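PDB 6XYC: acetyl xylan esterase from Metagenome, which probably hydrolyses both acetyl and feruloyl esters on xylan, as a bifunctional esterase of the alpha/beta hydrolase superfamily. Local coordinates for residues P112-I117 against V162-D167. Sequence-based numbering, arbitrary orientation.
Sequences PSFIGI and VDAVVD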
loop_
_atom_site.group_PDB
_atom_site.type_symbol
_atom_site.label_atom_id
_atom_site.label_comp_id
_atom_site.label_asym_id
_atom_site.label_seq_id
_atom_site.Cartn_x
_atom_site.Cartn_y
_atom_site.Cartn_z
ATOM N N PRO A 112 -1.574 17.620 6.400
ATOM C CA PRO A 112 -1.287 16.324 7.031
ATOM C C PRO A 112 -2.393 15.794 7.930
ATOM O O PRO A 112 -2.175 14.786 8.610
ATOM C CB PRO A 112 -0.023 16.621 7.853
ATOM C CG PRO A 112 -0.187 18.060 8.259
ATOM C CD PRO A 112 -0.896 18.736 7.095
ATOM N N SER A 113 -3.566 16.435 7.976
ATOM C CA SER A 113 -4.671 15.916 8.778
ATOM C C SER A 113 -5.311 14.684 8.155
ATOM O O SER A 113 -6.065 13.984 8.835
ATOM C CB SER A 113 -5.730 17.001 8.980
ATOM O OG SER A 113 -6.352 17.358 7.757
ATOM N N PHE A 114 -5.030 14.407 6.882
ATOM C CA PHE A 114 -5.474 13.176 6.243
ATOM C C PHE A 114 -4.388 12.678 5.306
ATOM O O PHE A 114 -4.010 13.376 4.361
ATOM C CB PHE A 114 -6.778 13.382 5.468
ATOM C CG PHE A 114 -7.334 12.115 4.892
ATOM C CD1 PHE A 114 -8.079 11.252 5.680
ATOM C CD2 PHE A 114 -7.093 11.767 3.570
ATOM C CE1 PHE A 114 -8.587 10.082 5.159
ATOM C CE2 PHE A 114 -7.600 10.595 3.043
ATOM C CZ PHE A 114 -8.352 9.752 3.838
ATOM N N ILE A 115 -3.888 11.475 5.571
ATOM C CA ILE A 115 -2.958 10.788 4.680
ATOM C C ILE A 115 -3.529 9.395 4.464
ATOM O O ILE A 115 -3.410 8.528 5.337
ATOM C CB ILE A 115 -1.537 10.716 5.242
ATOM C CG1 ILE A 115 -1.010 12.121 5.532
ATOM C CG2 ILE A 115 -0.612 10.000 4.269
ATOM C CD1 ILE A 115 0.405 12.155 6.098
ATOM N N GLY A 116 -4.155 9.176 3.310
ATOM C CA GLY A 116 -4.572 7.848 2.920
ATOM C C GLY A 116 -3.474 7.118 2.176
ATOM O O GLY A 116 -2.451 7.692 1.803
ATOM N N ILE A 117 -3.698 5.825 1.958
ATOM C CA ILE A 117 -2.708 4.992 1.287
ATOM C C ILE A 117 -3.435 3.948 0.449
ATOM O O ILE A 117 -4.476 3.417 0.851
ATOM C CB ILE A 117 -1.737 4.352 2.303
ATOM C CG1 ILE A 117 -0.509 3.795 1.591
ATOM C CG2 ILE A 117 -2.431 3.269 3.112
ATOM C CD1 ILE A 117 0.664 3.496 2.505
ATOM N N VAL A 162 -1.507 5.866 8.951
ATOM C CA VAL A 162 -2.337 6.191 7.801
ATOM C C VAL A 162 -3.786 6.249 8.261
ATOM O O VAL A 162 -4.177 5.576 9.219
ATOM C CB VAL A 162 -2.171 5.173 6.648
ATOM C CG1 VAL A 162 -0.783 5.287 6.025
ATOM C CG2 VAL A 162 -2.431 3.760 7.144
ATOM N N ASP A 163 -4.592 7.043 7.553
ATOM C CA ASP A 163 -5.956 7.322 7.991
ATOM C C ASP A 163 -7.015 6.498 7.271
ATOM O O ASP A 163 -8.144 6.399 7.772
ATOM C CB ASP A 163 -6.287 8.805 7.807
ATOM C CG ASP A 163 -5.437 9.701 8.676
ATOM O OD1 ASP A 163 -4.687 10.528 8.124
ATOM O OD2 ASP A 163 -5.516 9.580 9.913
ATOM N N ALA A 164 -6.681 5.909 6.124
ATOM C CA ALA A 164 -7.617 5.111 5.344
ATOM C C ALA A 164 -6.814 4.332 4.317
ATOM O O ALA A 164 -5.718 4.751 3.923
ATOM C CB ALA A 164 -8.673 5.987 4.658
ATOM N N VAL A 165 -7.357 3.197 3.891
ATOM C CA VAL A 165 -6.648 2.286 3.003
ATOM C C VAL A 165 -7.575 1.877 1.871
ATOM O O VAL A 165 -8.752 1.583 2.098
ATOM C CB VAL A 165 -6.145 1.034 3.751
ATOM C CG1 VAL A 165 -5.472 0.065 2.775
ATOM C CG2 VAL A 165 -5.205 1.417 4.887
ATOM N N VAL A 166 -7.046 1.851 0.651
ATOM C CA VAL A 166 -7.711 1.213 -0.484
ATOM C C VAL A 166 -6.780 0.128 -1.010
ATOM O O VAL A 166 -5.654 0.416 -1.439
ATOM C CB VAL A 166 -8.073 2.213 -1.589
ATOM C CG1 VAL A 166 -8.631 1.469 -2.797
ATOM C CG2 VAL A 166 -9.087 3.216 -1.074
ATOM N N ASP A 167 -7.254 -1.116 -0.970
ATOM C CA ASP A 167 -6.463 -2.296 -1.303
ATOM C C ASP A 167 -6.978 -2.844 -2.628
ATOM O O ASP A 167 -8.081 -3.403 -2.694
ATOM C CB ASP A 167 -6.564 -3.322 -0.176
ATOM C CG ASP A 167 -6.192 -4.719 -0.603
ATOM O OD1 ASP A 167 -5.446 -4.889 -1.587
ATOM O OD2 ASP A 167 -6.650 -5.670 0.070
HETATM O O HOH W 1 -3.025 12.349 9.399
#
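The F114 ring meets D163 CB and A164 CB obliquely, F114 CD1 lying 3.7 Å from D163 CB and F114 CZ 3.9 Å from A164 CB. With CG anti to the backbone N (chi1 -175°), the ring runs along the sheet past the D163 carboxylate, the two groups passing with opposed headings and planes 21° apart. D163 OD1 takes the I115 N-H on its anti lone pair, 2.8 Å and nearly straight at 168°, and also accepts from a water that bridges to P112 O; OD2 is bonded to H161 NE2. The D163 N-H returns a bond to I115 O (2.9 Å), so one residue grips both polar backbone atoms of I115. Were D163 an alanine, I115 N and H161 NE2 would probably lose this acceptor and the water be tied to P112 O alone. Further along, I117 N bonds to A164 O and V166 N to I117 O, each at 3.0 Å, while A164 N is buried without a partner. On the sheet face towards helix 89-103, I117 CG2 packs against V162 CG1 and V165 CG2; F114 and A164 face helix 269-284. Neighbouring parallel strands between two helical layers typify the alpha/beta hydrolase core, where strand 114-120 runs into the probable nucleophile elbow at S121.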